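Side-chain contacts in ABC sugar (Ribose) transporter, periplasmic substrate-binding subunit (Rhodobacter sphaeroides, PDB 3L49), which probably binds a sugar, perhaps ribose, in the periplasm and passes it to the membrane part of an ABC transporter: residues His17-Lys22 against Phe90-Ala95; Gln208-Ala213 against Ile218-Val223; Glu231-Pro236 against Gly241-Gln246; Gly252-Gln257 against Thr272-Val277. One frame throughout, in Å; residues are numbered along the deposited sequence. Where two conformers were deposited one is given.

Contact 1. Residues His17-Lys22 against Phe90-Ala95; sequences HDWDLK and FTVDTA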
# COMPACT_ATOMS: atom_id res chain seq x y z
N HIS A 17 -9.14 2.48 5.87
CA HIS A 17 -8.23 3.61 5.99
C HIS A 17 -8.25 4.26 4.64
O HIS A 17 -8.59 3.78 3.58
CB HIS A 17 -6.80 3.25 6.37
CG HIS A 17 -6.11 2.37 5.39
ND1 HIS A 17 -5.23 2.85 4.45
CD2 HIS A 17 -6.18 1.03 5.19
CE1 HIS A 17 -4.78 1.85 3.72
NE2 HIS A 17 -5.34 0.73 4.15
N ASP A 18 -7.55 5.38 4.72
CA ASP A 18 -7.68 6.51 3.79
C ASP A 18 -7.33 6.21 2.33
O ASP A 18 -8.02 6.62 1.44
CB ASP A 18 -6.84 7.68 4.29
CG ASP A 18 -7.13 8.95 3.56
OD1 ASP A 18 -8.26 9.43 3.64
OD2 ASP A 18 -6.22 9.50 2.92
N TRP A 19 -6.23 5.54 2.11
CA TRP A 19 -5.79 5.24 0.79
C TRP A 19 -6.81 4.33 0.13
O TRP A 19 -7.24 4.57 -0.97
CB TRP A 19 -4.39 4.60 0.81
CG TRP A 19 -3.70 4.47 -0.51
CD1 TRP A 19 -2.73 5.26 -1.01
CD2 TRP A 19 -3.93 3.47 -1.49
NE1 TRP A 19 -2.34 4.82 -2.21
CE2 TRP A 19 -3.06 3.71 -2.53
CE3 TRP A 19 -4.77 2.37 -1.57
CZ2 TRP A 19 -3.03 2.93 -3.63
CZ3 TRP A 19 -4.73 1.61 -2.64
CH2 TRP A 19 -3.88 1.88 -3.67
N ASP A 20 -7.20 3.29 0.84
CA ASP A 20 -8.16 2.31 0.33
C ASP A 20 -9.49 2.94 -0.01
O ASP A 20 -10.06 2.64 -1.05
CB ASP A 20 -8.37 1.19 1.35
CG ASP A 20 -7.18 0.25 1.45
OD1 ASP A 20 -6.06 0.64 1.05
OD2 ASP A 20 -7.37 -0.88 1.93
N LEU A 21 -9.98 3.81 0.87
CA LEU A 21 -11.26 4.48 0.67
C LEU A 21 -11.21 5.39 -0.55
O LEU A 21 -12.15 5.39 -1.35
CB LEU A 21 -11.69 5.25 1.92
CG LEU A 21 -13.01 6.03 1.79
CD1 LEU A 21 -14.19 5.09 1.60
CD2 LEU A 21 -13.25 6.97 2.98
N LYS A 22 -10.12 6.14 -0.70
CA LYS A 22 -9.90 7.00 -1.87
C LYS A 22 -9.88 6.24 -3.21
O LYS A 22 -10.48 6.70 -4.18
CB LYS A 22 -8.61 7.82 -1.73
CG LYS A 22 -8.81 9.30 -1.41
CD LYS A 22 -9.30 9.56 0.02
CE LYS A 22 -8.85 10.92 0.53
NZ LYS A 22 -7.37 10.98 0.76
N PHE A 90 -9.05 -6.81 -13.99
CA PHE A 90 -8.18 -5.66 -13.84
C PHE A 90 -7.88 -5.55 -12.36
O PHE A 90 -8.72 -5.91 -11.53
CB PHE A 90 -8.89 -4.40 -14.34
CG PHE A 90 -9.08 -4.39 -15.82
CD1 PHE A 90 -8.15 -3.76 -16.64
CD2 PHE A 90 -10.18 -5.01 -16.40
CE1 PHE A 90 -8.31 -3.75 -18.03
CE2 PHE A 90 -10.35 -5.01 -17.79
CZ PHE A 90 -9.41 -4.38 -18.60
N THR A 91 -6.69 -5.10 -12.01
CA THR A 91 -6.37 -4.89 -10.60
C THR A 91 -5.89 -3.49 -10.30
O THR A 91 -5.35 -2.81 -11.17
CB THR A 91 -5.28 -5.87 -10.10
OG1 THR A 91 -4.12 -5.76 -10.93
CG2 THR A 91 -5.78 -7.32 -10.07
N VAL A 92 -6.12 -3.06 -9.07
CA VAL A 92 -5.35 -1.96 -8.52
C VAL A 92 -4.44 -2.50 -7.43
O VAL A 92 -4.89 -3.19 -6.51
CB VAL A 92 -6.19 -0.66 -8.15
CG1 VAL A 92 -7.60 -0.73 -8.71
CG2 VAL A 92 -6.21 -0.35 -6.67
N ASP A 93 -3.14 -2.24 -7.61
CA ASP A 93 -2.04 -2.71 -6.75
C ASP A 93 -1.72 -4.21 -6.78
O ASP A 93 -0.57 -4.60 -6.55
CB ASP A 93 -2.18 -2.21 -5.30
CG ASP A 93 -1.71 -0.78 -5.13
OD1 ASP A 93 -1.45 -0.10 -6.15
OD2 ASP A 93 -1.58 -0.34 -3.97
N THR A 94 -2.71 -5.05 -7.05
CA THR A 94 -2.51 -6.49 -6.99
C THR A 94 -1.80 -6.99 -8.25
O THR A 94 -2.43 -7.27 -9.27
CB THR A 94 -3.84 -7.24 -6.74
OG1 THR A 94 -4.54 -6.61 -5.66
CG2 THR A 94 -3.59 -8.72 -6.38
N ALA A 95 -0.48 -7.07 -8.18
CA ALA A 95 0.31 -7.53 -9.31
C ALA A 95 0.13 -9.03 -9.52
O ALA A 95 0.66 -9.84 -8.76
CB ALA A 95 1.78 -7.19 -9.12
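Trp19 and Asp93 meet from opposite directions. The far corner of the indole six-membered ring does the touching: CH2 of Trp19 lies 3.2 Å from OD2 of Asp93. CZ2 of Trp19 is next, 3.6 Å from Asp93 OD2. The carboxylate comes in obliquely, with the ring and carboxylate planes 32° apart. No hydrogen bond joins the two. Val92 adds a looser apolar contact, its CG2 standing 4.4 Å from Trp19 CH2.

Torsions place the indole. CG of Trp19 is anti to the backbone N (chi1 -169°), which carries the ring off the first turn of helix 18-33 to the end of strand 89-92. Asp93 follows that strand and has a positive phi of 70°. Its other oxygen, OD1, is hydrogen-bonded to Thr104 OG1, which helps to fix how the carboxylate is turned. The indole also packs on Leu69 and Pro248. A serine in place of Trp19 would probably open a gap beside the Asp93 carboxylate and leave Val92 CG2 without this ring.

An unidentified ligand, probably from the crystallisation liquor, lies about 3 Å from the Asp93 side chain, and His17 NE2 is hydrogen-bonded to it. A helix start and a strand end lining a ligand site are consistent with the cleft between the lobes of type I periplasmic binding proteins.

Contact 2. Residues Gln208-Ala213 against Ile218-Val223; sequences QALQAA and IRTYGV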
# COMPACT_ATOMS: atom_id res chain seq x y z
N GLN A 208 4.13 8.64 17.24
CA GLN A 208 3.47 9.00 18.50
C GLN A 208 4.22 8.44 19.72
O GLN A 208 4.43 9.17 20.71
CB GLN A 208 2.02 8.54 18.50
CG GLN A 208 1.07 9.44 17.71
CD GLN A 208 -0.27 8.78 17.42
OE1 GLN A 208 -1.14 9.36 16.75
NE2 GLN A 208 -0.45 7.55 17.91
N ALA A 209 4.64 7.17 19.62
CA ALA A 209 5.41 6.49 20.67
C ALA A 209 6.78 7.12 20.94
O ALA A 209 7.15 7.30 22.10
CB ALA A 209 5.58 5.00 20.32
N LEU A 210 7.51 7.44 19.87
CA LEU A 210 8.83 8.08 19.98
C LEU A 210 8.72 9.45 20.61
O LEU A 210 9.56 9.85 21.43
CB LEU A 210 9.49 8.23 18.60
CG LEU A 210 9.95 6.99 17.84
CD1 LEU A 210 10.41 7.38 16.44
CD2 LEU A 210 11.06 6.24 18.59
N GLN A 211 7.68 10.18 20.21
CA GLN A 211 7.35 11.48 20.75
C GLN A 211 7.08 11.38 22.25
O GLN A 211 7.67 12.12 23.04
CB GLN A 211 6.14 12.03 20.01
CG GLN A 211 6.09 13.52 19.95
CD GLN A 211 5.85 14.03 18.55
OE1 GLN A 211 6.36 15.09 18.18
NE2 GLN A 211 5.08 13.29 17.75
N ALA A 212 6.23 10.44 22.65
CA ALA A 212 5.94 10.18 24.06
C ALA A 212 7.18 9.73 24.86
O ALA A 212 7.25 9.95 26.08
CB ALA A 212 4.81 9.17 24.20
N ALA A 213 8.15 9.12 24.18
CA ALA A 213 9.39 8.69 24.82
C ALA A 213 10.41 9.81 24.90
O ALA A 213 11.45 9.68 25.55
CB ALA A 213 9.97 7.49 24.10
N ILE A 218 15.42 9.49 16.50
CA ILE A 218 14.99 8.41 15.62
C ILE A 218 13.95 8.98 14.65
O ILE A 218 13.13 9.80 15.04
CB ILE A 218 14.40 7.22 16.42
CG1 ILE A 218 15.44 6.69 17.42
CG2 ILE A 218 13.91 6.10 15.49
CD1 ILE A 218 14.90 5.74 18.45
N ARG A 219 14.02 8.56 13.39
CA ARG A 219 13.06 9.01 12.39
C ARG A 219 12.27 7.83 11.82
O ARG A 219 12.78 6.71 11.75
CB ARG A 219 13.76 9.81 11.27
CG ARG A 219 14.38 11.14 11.72
CD ARG A 219 13.32 12.21 12.01
NE ARG A 219 13.92 13.51 12.34
CZ ARG A 219 14.03 14.02 13.56
NH1 ARG A 219 13.58 13.36 14.62
NH2 ARG A 219 14.58 15.21 13.73
N THR A 220 11.02 8.08 11.44
CA THR A 220 10.16 7.04 10.86
C THR A 220 9.92 7.26 9.37
O THR A 220 9.91 8.40 8.90
CB THR A 220 8.79 6.91 11.56
OG1 THR A 220 8.02 8.10 11.35
CG2 THR A 220 8.94 6.63 13.06
N TYR A 221 9.72 6.17 8.63
CA TYR A 221 9.58 6.21 7.18
C TYR A 221 8.50 5.26 6.72
O TYR A 221 8.47 4.10 7.13
CB TYR A 221 10.91 5.83 6.50
CG TYR A 221 12.04 6.75 6.89
CD1 TYR A 221 12.79 6.51 8.04
CD2 TYR A 221 12.33 7.89 6.14
CE1 TYR A 221 13.80 7.36 8.43
CE2 TYR A 221 13.34 8.76 6.52
CZ TYR A 221 14.07 8.47 7.66
OH TYR A 221 15.08 9.30 8.06
N GLY A 222 7.61 5.75 5.86
CA GLY A 222 6.53 4.92 5.34
C GLY A 222 6.05 5.40 3.99
O GLY A 222 6.63 6.30 3.40
N VAL A 223 4.96 4.79 3.52
CA VAL A 223 4.46 4.99 2.17
C VAL A 223 2.96 5.21 2.22
O VAL A 223 2.28 4.50 2.95
CB VAL A 223 4.72 3.74 1.29
CG1 VAL A 223 3.95 3.82 -0.04
CG2 VAL A 223 6.22 3.52 1.03
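Leu210 and Ile218 cross at about a right angle, and the fork of the leucine straddles the isoleucine. CD1 of Leu210 lies 3.8 Å from CG2 of Ile218. The other branch of Leu210, CD2, lies 3.9 Å from CD1 of Ile218. The two methyls of Leu210 thus grip different arms of the same side chain.

Thr220 meets Leu210 in another way. The two side chains slide past each other in opposite directions. The threonine methyl does the touching, with Thr220 CG2 3.8 Å from Leu210 CD1. That makes CD1 the shared point of the contact. Thr220 OG1 sits between the backbone N and the carbonyl carbon (chi1 66°). It is hydrogen-bonded to the hydroxyl of Thr207, which lies on helix 200-212 about one turn before Leu210. This polar link lies beside the apolar one.

An alanine at Leu210 would probably open a gap against both Ile218 and Thr220 and leave the helix less firmly seated on the strand. The helix 200-212 rests on strand 219-222 through these groups. The pair belongs to a beta-alpha-beta unit, strand 194-197, helix 200-212 and strand 219-222, as in the Rossmann-like lobes of this family.

Contact 3. Residues Glu231-Pro236 against Gly241-Gln246; sequences EMVADP and GAVAAQ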
# COMPACT_ATOMS: atom_id res chain seq x y z
N GLU A 231 1.40 15.54 7.57
CA GLU A 231 1.45 16.63 8.54
C GLU A 231 2.54 16.44 9.60
O GLU A 231 3.16 17.41 10.04
CB GLU A 231 0.08 16.77 9.21
CG GLU A 231 -0.24 18.19 9.63
CD GLU A 231 -1.53 18.30 10.43
OE1 GLU A 231 -2.32 17.32 10.44
OE2 GLU A 231 -1.75 19.36 11.05
N MET A 232 2.76 15.19 10.01
CA MET A 232 3.86 14.82 10.93
C MET A 232 5.24 15.02 10.29
O MET A 232 6.17 15.47 10.96
CB MET A 232 3.71 13.37 11.38
CG MET A 232 2.70 13.12 12.49
SD MET A 232 2.37 11.35 12.65
CE MET A 232 1.68 11.29 14.29
N VAL A 233 5.36 14.68 9.01
CA VAL A 233 6.60 14.87 8.25
C VAL A 233 6.93 16.36 8.11
O VAL A 233 8.08 16.77 8.30
CB VAL A 233 6.54 14.16 6.86
CG1 VAL A 233 7.62 14.69 5.89
CG2 VAL A 233 6.67 12.66 7.03
N ALA A 234 5.90 17.15 7.82
CA ALA A 234 6.03 18.61 7.66
C ALA A 234 6.32 19.34 8.98
O ALA A 234 6.89 20.43 8.96
CB ALA A 234 4.79 19.20 6.98
N ASP A 235 5.92 18.75 10.10
CA ASP A 235 6.19 19.30 11.43
C ASP A 235 7.64 19.05 11.85
O ASP A 235 8.04 17.89 12.01
CB ASP A 235 5.22 18.71 12.46
CG ASP A 235 5.53 19.16 13.90
OD1 ASP A 235 5.99 20.30 14.11
OD2 ASP A 235 5.28 18.35 14.82
N PRO A 236 8.43 20.13 12.04
CA PRO A 236 9.84 19.99 12.45
C PRO A 236 10.08 19.46 13.87
O PRO A 236 11.22 19.12 14.20
CB PRO A 236 10.38 21.42 12.32
CG PRO A 236 9.19 22.30 12.46
CD PRO A 236 8.06 21.54 11.82
N GLY A 241 10.02 11.12 9.41
CA GLY A 241 11.18 11.44 8.56
C GLY A 241 10.95 11.62 7.07
O GLY A 241 11.52 12.53 6.47
N ALA A 242 10.14 10.75 6.46
CA ALA A 242 9.77 10.86 5.04
C ALA A 242 8.60 9.97 4.68
O ALA A 242 8.36 8.95 5.31
CB ALA A 242 10.98 10.55 4.12
N VAL A 243 7.88 10.36 3.63
CA VAL A 243 6.74 9.60 3.14
C VAL A 243 6.71 9.61 1.61
O VAL A 243 6.94 10.63 0.98
CB VAL A 243 5.40 10.09 3.78
CG1 VAL A 243 5.08 11.55 3.43
CG2 VAL A 243 4.26 9.18 3.41
N ALA A 244 6.45 8.44 1.03
CA ALA A 244 6.18 8.34 -0.40
C ALA A 244 4.69 8.60 -0.64
O ALA A 244 3.86 7.72 -0.44
CB ALA A 244 6.59 6.98 -0.92
N ALA A 245 4.37 9.82 -1.07
CA ALA A 245 2.97 10.21 -1.24
C ALA A 245 2.39 9.79 -2.58
O ALA A 245 2.79 10.30 -3.63
CB ALA A 245 2.82 11.69 -1.05
N GLN A 246 1.41 8.88 -2.54
CA GLN A 246 0.77 8.32 -3.73
C GLN A 246 -0.51 9.05 -4.10
O GLN A 246 -0.99 9.89 -3.35
CB GLN A 246 0.42 6.86 -3.49
CG GLN A 246 1.58 5.92 -3.23
CD GLN A 246 1.10 4.50 -3.13
OE1 GLN A 246 1.06 3.77 -4.12
NE2 GLN A 246 0.67 4.11 -1.93
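Val233, in the last turn of helix 227-234, comes within 5.7 Å of Gly241 in strand 240-245, measured between their CA atoms, and no hydrogen bond crosses between the segments.

One methyl carries the contact. Val233 CG2 is anti to its carbonyl carbon and beside the backbone N, while CG1 is the branch anti to the N (chi1 163°). Val233 CG2 rests on strand backbone, 4.0 Å from Ala242 N. It also meets a side chain: Val233 CG2 and Val243 CG1 are 4.1 Å apart. The same methyl also comes near the backbone N of Gly241. The CB of Ala242 points away from the helix, whereas that of Val243 points toward it. Val243 CG1 lies between its own backbone N and carbonyl carbon (chi1 62°).

Ile279 of the next strand, 271-280, packs on both valines and extends the apolar patch. Lys281 NZ donates hydrogen bonds to the carbonyl oxygens of Val233 and Asp235, so one amine ties up the close of the helix. At the far end of the strand segment, Gln246 NE2 is hydrogen-bonded to the unidentified ligand. The helix and strand are the last two elements of the beta-alpha-beta unit of strand 219-222, helix 227-234 and strand 240-245.

Contact 4. Residues Gly252-Gln257 against Thr272-Val277; sequences GKLAVQ and TFAPAV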
# COMPACT_ATOMS: atom_id res chain seq x y z
N GLY A 252 -7.43 4.72 -8.91
CA GLY A 252 -8.78 4.21 -9.11
C GLY A 252 -9.40 4.66 -10.42
O GLY A 252 -9.97 3.85 -11.15
N LYS A 253 -9.25 5.95 -10.71
CA LYS A 253 -9.73 6.57 -11.95
C LYS A 253 -9.12 5.92 -13.19
O LYS A 253 -9.83 5.64 -14.15
CB LYS A 253 -9.38 8.05 -11.96
CG LYS A 253 -10.46 8.91 -12.56
CD LYS A 253 -9.93 10.28 -12.94
CE LYS A 253 -11.07 11.30 -12.94
NZ LYS A 253 -11.16 12.03 -14.24
N LEU A 254 -7.81 5.68 -13.13
CA LEU A 254 -7.05 5.17 -14.28
C LEU A 254 -7.35 3.71 -14.58
O LEU A 254 -7.34 3.30 -15.75
CB LEU A 254 -5.54 5.34 -14.04
CG LEU A 254 -4.89 6.72 -14.17
CD1 LEU A 254 -3.55 6.73 -13.44
CD2 LEU A 254 -4.74 7.12 -15.63
N ALA A 255 -7.59 2.93 -13.52
CA ALA A 255 -7.98 1.53 -13.62
C ALA A 255 -9.29 1.35 -14.39
O ALA A 255 -9.41 0.43 -15.19
CB ALA A 255 -8.06 0.91 -12.24
N VAL A 256 -10.25 2.24 -14.14
CA VAL A 256 -11.56 2.18 -14.80
C VAL A 256 -11.44 2.52 -16.29
O VAL A 256 -12.15 1.95 -17.12
CB VAL A 256 -12.61 3.07 -14.06
CG1 VAL A 256 -13.95 3.07 -14.79
CG2 VAL A 256 -12.81 2.57 -12.65
N GLN A 257 -10.54 3.43 -16.65
CA GLN A 257 -10.38 3.70 -18.07
C GLN A 257 -9.51 2.68 -18.80
O GLN A 257 -9.57 2.60 -20.01
CB GLN A 257 -9.98 5.14 -18.39
CG GLN A 257 -9.31 5.89 -17.30
CD GLN A 257 -9.75 7.34 -17.27
OE1 GLN A 257 -8.93 8.24 -17.27
NE2 GLN A 257 -11.06 7.56 -17.24
N THR A 272 -0.23 0.38 -15.47
CA THR A 272 -0.31 1.83 -15.53
C THR A 272 0.15 2.38 -14.19
O THR A 272 -0.39 2.00 -13.15
CB THR A 272 -1.74 2.30 -15.82
OG1 THR A 272 -2.25 1.57 -16.94
CG2 THR A 272 -1.79 3.78 -16.14
N PHE A 273 1.16 3.25 -14.20
CA PHE A 273 1.59 3.94 -12.99
C PHE A 273 0.92 5.31 -12.85
O PHE A 273 0.79 6.04 -13.83
CB PHE A 273 3.11 4.15 -12.97
CG PHE A 273 3.91 2.88 -12.91
CD1 PHE A 273 5.17 2.82 -13.49
CD2 PHE A 273 3.42 1.74 -12.27
CE1 PHE A 273 5.93 1.65 -13.44
CE2 PHE A 273 4.17 0.57 -12.22
CZ PHE A 273 5.43 0.53 -12.80
N ALA A 274 0.49 5.65 -11.64
CA ALA A 274 0.22 7.04 -11.26
C ALA A 274 1.53 7.58 -10.69
O ALA A 274 2.38 6.78 -10.29
CB ALA A 274 -0.90 7.12 -10.24
N PRO A 275 1.74 8.91 -10.72
CA PRO A 275 2.94 9.47 -10.09
C PRO A 275 2.89 9.41 -8.56
O PRO A 275 1.82 9.39 -7.97
CB PRO A 275 2.93 10.93 -10.54
CG PRO A 275 1.95 11.00 -11.66
CD PRO A 275 0.93 9.96 -11.36
N ALA A 276 4.07 9.40 -7.95
CA ALA A 276 4.21 9.55 -6.52
C ALA A 276 5.43 10.40 -6.24
O ALA A 276 6.37 10.43 -7.04
CB ALA A 276 4.35 8.20 -5.86
N VAL A 277 5.42 11.12 -5.13
CA VAL A 277 6.55 11.96 -4.74
C VAL A 277 7.09 11.46 -3.41
O VAL A 277 6.34 10.88 -2.62
CB VAL A 277 6.16 13.46 -4.57
CG1 VAL A 277 7.36 14.37 -4.84
CG2 VAL A 277 5.00 13.84 -5.47
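Thr272 OG1 is gripped by two amides, ND2 of Asn258 and ND2 of Asn101. Asn258 belongs to helix 248-263 and Asn101 to strand 101-105, so one hydroxyl ties the strand to the helix that precedes it and to a neighbouring strand. Here helix 248-263 packs against the sheet, over strands 101-105 and 271-280, in a type I periplasmic binding protein fold. The strand follows the helix through a loop and runs back nearly antiparallel to it. The axes of helix 252-257 and strand 272-274 make an angle of 158° and approach to 9.2 Å.

Between the two segments themselves the contact is apolar and fairly loose, with no hydrogen bond. Leu254 reaches from the helix with CG anti to its carbonyl carbon (chi1 -75°). Its CD1 does all the nearest touching. Thr272 turns its methyl to it, CG2 lying 4.4 Å from Leu254 CD1. The carbonyl O of Phe273 stands as far from the same methyl, without a polar bond. The CB atoms of Thr272 and Ala274 point toward the helix, and that of Phe273 points away. The Phe273 ring meets that of Phe271 at about 35° between planes.

Leu254, Ala255 and Thr272 all touch Thr103 of strand 101-105. Elsewhere the helix faces helix 18-33, where Val256 packs on Gln27, Glu30 and Ile31. The closest side-chain pair across the two segments is Leu254 CD1 against Ala274 CB, 4.2 Å apart.

In the fold
The contacts follow one another along the chain and all reach one mixed sheet. They fall into two groups. Contacts 1 and 4 have centres about 10 Å apart and touch through Val92 and Ala255. Contacts 2 and 3 have centres about 11 Å apart and share neighbouring strands, 219-222 and 240-245, with Thr220 O and Gly241 N a probable hydrogen bond. Contacts 2 and 4 are the furthest apart, about 30 Å between centres. Two links bridge the groups: Trp19 packs on Gln246, joining contacts 1 and 3, and strand 271-280 pairs with strand 240-245, joining 3 and 4. This fits a two-lobed binding protein with its ligand between the lobes.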